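Local coordinates for uncharacterized protein DR_0571 (Deinococcus radiodurans R1, PDB 3C4N) that is of unknown function but binds ADP here and is probably an FAD-dependent oxidoreductase, at residues A44-A49 with P377-L382. Numbering follows the deposited sequence.
Sequences AGRMGA and PLADTL. With ADP (adenosine-5'-diphosphate), chain C.
The glycine-rich turn that leads into helix 46-58, consistent with the Rossmann-type GxGxxG motif, meets the first turn of the C-terminal helix 379-398 where Arg46 reaches across to Ala379 and Asp380. NH1 and NH2 of Arg46 both converge on a single oxygen, OD1 of Asp380, each at 2.7 Å, making an end-on salt bridge. OD1 lies in the guanidinium plane, yet the two flat groups are turned 51° apart: NH1 arrives on the anti side of OD1, whereas NH2 comes from above the carboxylate plane. Both bonds are bent, with N-H...O angles of about 140°. The Ala379 methyl group lies over one guanidinium face, offset toward its rim, its CB 3.7 Å from NH2 of Arg46. With chi1 at 74°, CG of Arg46 sits between the backbone N and carbonyl carbon, and a bend at chi3 brings the head round to the carboxylate. Behind it, the backbone N of Met47 (selenomethionine) donates a nearly straight 2.9 Å hydrogen bond to ADP O2B, while Thr79 OG1 bonds both Arg46 N and the nucleotide. Cut back to alanine, this arginine would probably leave the buried Asp380 carboxylate without this countercharge and open a gap above the Ala379 methyl. The pairing thus probably offsets charge in the interior, and it ties the nucleotide-binding turn to the C-terminal helix, one residue from an amide that hydrogen-bonds the beta phosphate.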
ATOM      1  N   ALA A  44       4.623   9.368   3.981  1.00 12.22           N
ATOM      2  CA  ALA A  44       3.256   9.213   3.528  1.00 11.87           C
ATOM      3  C   ALA A  44       2.219   9.837   4.458  1.00 10.78           C
ATOM      4  O   ALA A  44       1.095   9.354   4.547  1.00 16.01           O
ATOM      5  CB  ALA A  44       2.937   7.725   3.286  1.00  3.43           C
ATOM      6  N   GLY A  45       2.592  10.911   5.146  1.00 14.52           N
ATOM      7  CA  GLY A  45       1.648  11.594   6.025  1.00 15.26           C
ATOM      8  C   GLY A  45       0.793  12.521   5.173  1.00 13.50           C
ATOM      9  O   GLY A  45       0.816  12.384   3.956  1.00 16.35           O
ATOM     10  N   ARG A  46       0.060  13.456   5.777  1.00  5.29           N
ATOM     11  CA  ARG A  46      -0.789  14.367   5.004  1.00 12.50           C
ATOM     12  C   ARG A  46      -0.056  15.080   3.860  1.00  9.71           C
ATOM     13  O   ARG A  46      -0.564  15.166   2.750  1.00 15.89           O
ATOM     14  CB  ARG A  46      -1.431  15.423   5.923  1.00 12.58           C
ATOM     15  CG  ARG A  46      -0.465  16.504   6.395  1.00 14.77           C
ATOM     16  CD  ARG A  46      -1.041  17.381   7.500  1.00 26.87           C
ATOM     17  NE  ARG A  46      -2.364  17.914   7.176  1.00 23.00           N
ATOM     18  CZ  ARG A  46      -3.176  18.453   8.078  1.00 21.83           C
ATOM     19  NH1 ARG A  46      -4.369  18.907   7.727  1.00 16.68           N
ATOM     20  NH2 ARG A  46      -2.790  18.533   9.341  1.00 27.93           N
HETATM   21  N   MSE A  47       1.136  15.589   4.136  1.00 10.02           N
HETATM   22  CA  MSE A  47       1.929  16.294   3.144  1.00  5.93           C
HETATM   23  C   MSE A  47       2.437  15.430   1.995  1.00 14.11           C
HETATM   24  O   MSE A  47       2.128  15.697   0.835  1.00 17.86           O
HETATM   25  CB  MSE A  47       3.100  16.988   3.840  1.00 12.14           C
HETATM   26  CG  MSE A  47       2.644  18.104   4.848  1.00 10.42           C
HETATM   27 SE   MSE A  47       1.359  19.471   4.161  1.00 23.49          SE
HETATM   28  CE  MSE A  47       2.400  20.190   2.682  1.00 13.44           C
ATOM     29  N   GLY A  48       3.230  14.409   2.311  1.00 14.21           N
ATOM     30  CA  GLY A  48       3.759  13.527   1.278  1.00 12.14           C
ATOM     31  C   GLY A  48       2.674  12.802   0.488  1.00 12.58           C
ATOM     32  O   GLY A  48       2.723  12.663  -0.735  1.00 17.21           O
ATOM     33  N   ALA A  49       1.670  12.330   1.199  1.00 12.21           N
ATOM     34  CA  ALA A  49       0.578  11.634   0.551  1.00 12.83           C
ATOM     35  C   ALA A  49      -0.149  12.568  -0.411  1.00  9.17           C
ATOM     36  O   ALA A  49      -0.515  12.157  -1.506  1.00  7.10           O
ATOM     37  CB  ALA A  49      -0.396  11.095   1.597  1.00 10.88           C
ATOM     38  N   PRO A 377       2.072  23.623  12.211  1.00 13.68           N
ATOM     39  CA  PRO A 377       0.873  24.011  12.974  1.00 14.21           C
ATOM     40  C   PRO A 377      -0.288  24.607  12.180  1.00 14.64           C
ATOM     41  O   PRO A 377      -1.406  24.704  12.691  1.00 15.05           O
ATOM     42  CB  PRO A 377       1.422  24.989  14.021  1.00  9.03           C
ATOM     43  CG  PRO A 377       2.808  24.491  14.246  1.00 13.82           C
ATOM     44  CD  PRO A 377       3.284  24.192  12.830  1.00 10.41           C
ATOM     45  N   LEU A 378      -0.046  25.010  10.939  1.00 13.88           N
ATOM     46  CA  LEU A 378      -1.147  25.576  10.154  1.00 21.34           C
ATOM     47  C   LEU A 378      -1.553  24.657   9.000  1.00 18.91           C
ATOM     48  O   LEU A 378      -2.401  25.015   8.177  1.00 16.46           O
ATOM     49  CB  LEU A 378      -0.783  26.967   9.610  1.00 16.75           C
ATOM     50  CG  LEU A 378      -0.556  28.089  10.641  1.00 17.53           C
ATOM     51  CD1 LEU A 378      -0.085  29.328   9.924  1.00 14.72           C
ATOM     52  CD2 LEU A 378      -1.817  28.385  11.422  1.00 19.78           C
ATOM     53  N   ALA A 379      -0.984  23.456   8.975  1.00  8.49           N
ATOM     54  CA  ALA A 379      -1.280  22.509   7.909  1.00 14.60           C
ATOM     55  C   ALA A 379      -2.771  22.245   7.665  1.00 15.76           C
ATOM     56  O   ALA A 379      -3.164  21.927   6.543  1.00 11.38           O
ATOM     57  CB  ALA A 379      -0.551  21.196   8.155  1.00 16.14           C
ATOM     58  N   ASP A 380      -3.604  22.368   8.688  1.00  7.36           N
ATOM     59  CA  ASP A 380      -5.022  22.127   8.474  1.00 16.09           C
ATOM     60  C   ASP A 380      -5.650  23.192   7.560  1.00 15.40           C
ATOM     61  O   ASP A 380      -6.603  22.907   6.833  1.00  9.31           O
ATOM     62  CB  ASP A 380      -5.771  22.038   9.820  1.00 16.09           C
ATOM     63  CG  ASP A 380      -5.293  20.848  10.690  1.00 26.86           C
ATOM     64  OD1 ASP A 380      -5.133  19.721  10.146  1.00 12.86           O
ATOM     65  OD2 ASP A 380      -5.093  21.045  11.916  1.00 21.79           O
ATOM     66  N   THR A 381      -5.109  24.407   7.567  1.00 17.96           N
ATOM     67  CA  THR A 381      -5.664  25.464   6.719  1.00 19.81           C
ATOM     68  C   THR A 381      -4.909  25.678   5.409  1.00 15.58           C
ATOM     69  O   THR A 381      -5.490  26.133   4.425  1.00 15.15           O
ATOM     70  CB  THR A 381      -5.700  26.817   7.466  1.00 13.61           C
ATOM     71  OG1 THR A 381      -6.480  26.687   8.662  1.00 18.63           O
ATOM     72  CG2 THR A 381      -6.317  27.907   6.582  1.00  6.06           C
ATOM     73  N   LEU A 382      -3.626  25.327   5.398  1.00 17.16           N
ATOM     74  CA  LEU A 382      -2.775  25.551   4.234  1.00 17.20           C
ATOM     75  C   LEU A 382      -1.984  24.345   3.699  1.00 15.27           C
ATOM     76  O   LEU A 382      -1.230  24.492   2.738  1.00 18.63           O
ATOM     77  CB  LEU A 382      -1.778  26.657   4.591  1.00 16.42           C
ATOM     78  CG  LEU A 382      -2.342  27.935   5.230  1.00 15.85           C
ATOM     79  CD1 LEU A 382      -1.221  28.750   5.862  1.00 10.40           C
ATOM     80  CD2 LEU A 382      -3.074  28.743   4.193  1.00 14.24           C
TER
HETATM   81  PB  ADP C 411       3.449  15.651   7.848  1.00 25.71           P
HETATM   82  O1B ADP C 411       4.289  16.783   7.457  1.00 19.79           O
HETATM   83  O2B ADP C 411       2.394  15.299   6.697  1.00 30.48           O
HETATM   84  O3B ADP C 411       2.656  15.985   9.215  1.00 33.15           O
HETATM   85  PA  ADP C 411       3.914  13.419   9.197  1.00 19.51           P
HETATM   86  O1A ADP C 411       4.761  13.668  10.379  1.00 20.72           O
HETATM   87  O2A ADP C 411       2.363  13.631   9.610  1.00 16.15           O
HETATM   88  O3A ADP C 411       4.341  14.374   7.980  1.00 33.91           O
HETATM   89  O5' ADP C 411       4.172  12.000   8.507  1.00 23.42           O
HETATM   90  C5' ADP C 411       5.187  12.161   7.565  1.00  1.38           C
HETATM   91  C4' ADP C 411       5.822  10.836   7.238  1.00 21.87           C
HETATM   92  O4' ADP C 411       7.214  10.589   6.907  1.00 20.34           O
HETATM   93  C3' ADP C 411       5.549  10.202   8.566  1.00 23.76           C
HETATM   94  O3' ADP C 411       4.215   9.695   8.599  1.00 29.30           O
HETATM   95  C2' ADP C 411       6.622   9.121   8.715  1.00 19.30           C
HETATM   96  O2' ADP C 411       6.010   7.835   8.906  1.00 34.85           O
HETATM   97  C1' ADP C 411       7.441   9.243   7.399  1.00 19.31           C
HETATM   98  N9  ADP C 411       8.859   9.229   7.563  1.00 21.28           N
HETATM   99  C8  ADP C 411       9.559   9.990   8.512  1.00 28.02           C
HETATM  100  N7  ADP C 411      10.849   9.716   8.420  1.00 21.84           N
HETATM  101  C5  ADP C 411      11.047   8.828   7.410  1.00 19.81           C
HETATM  102  C6  ADP C 411      12.176   8.260   6.763  1.00 18.33           C
HETATM  103  N6  ADP C 411      13.463   8.812   6.942  1.00 15.62           N
HETATM  104  N1  ADP C 411      11.981   7.362   5.772  1.00 18.42           N
HETATM  105  C2  ADP C 411      10.758   7.025   5.366  1.00 16.54           C
HETATM  106  N3  ADP C 411       9.699   7.548   5.868  1.00 19.53           N
HETATM  107  C4  ADP C 411       9.769   8.529   6.857  1.00 18.48           C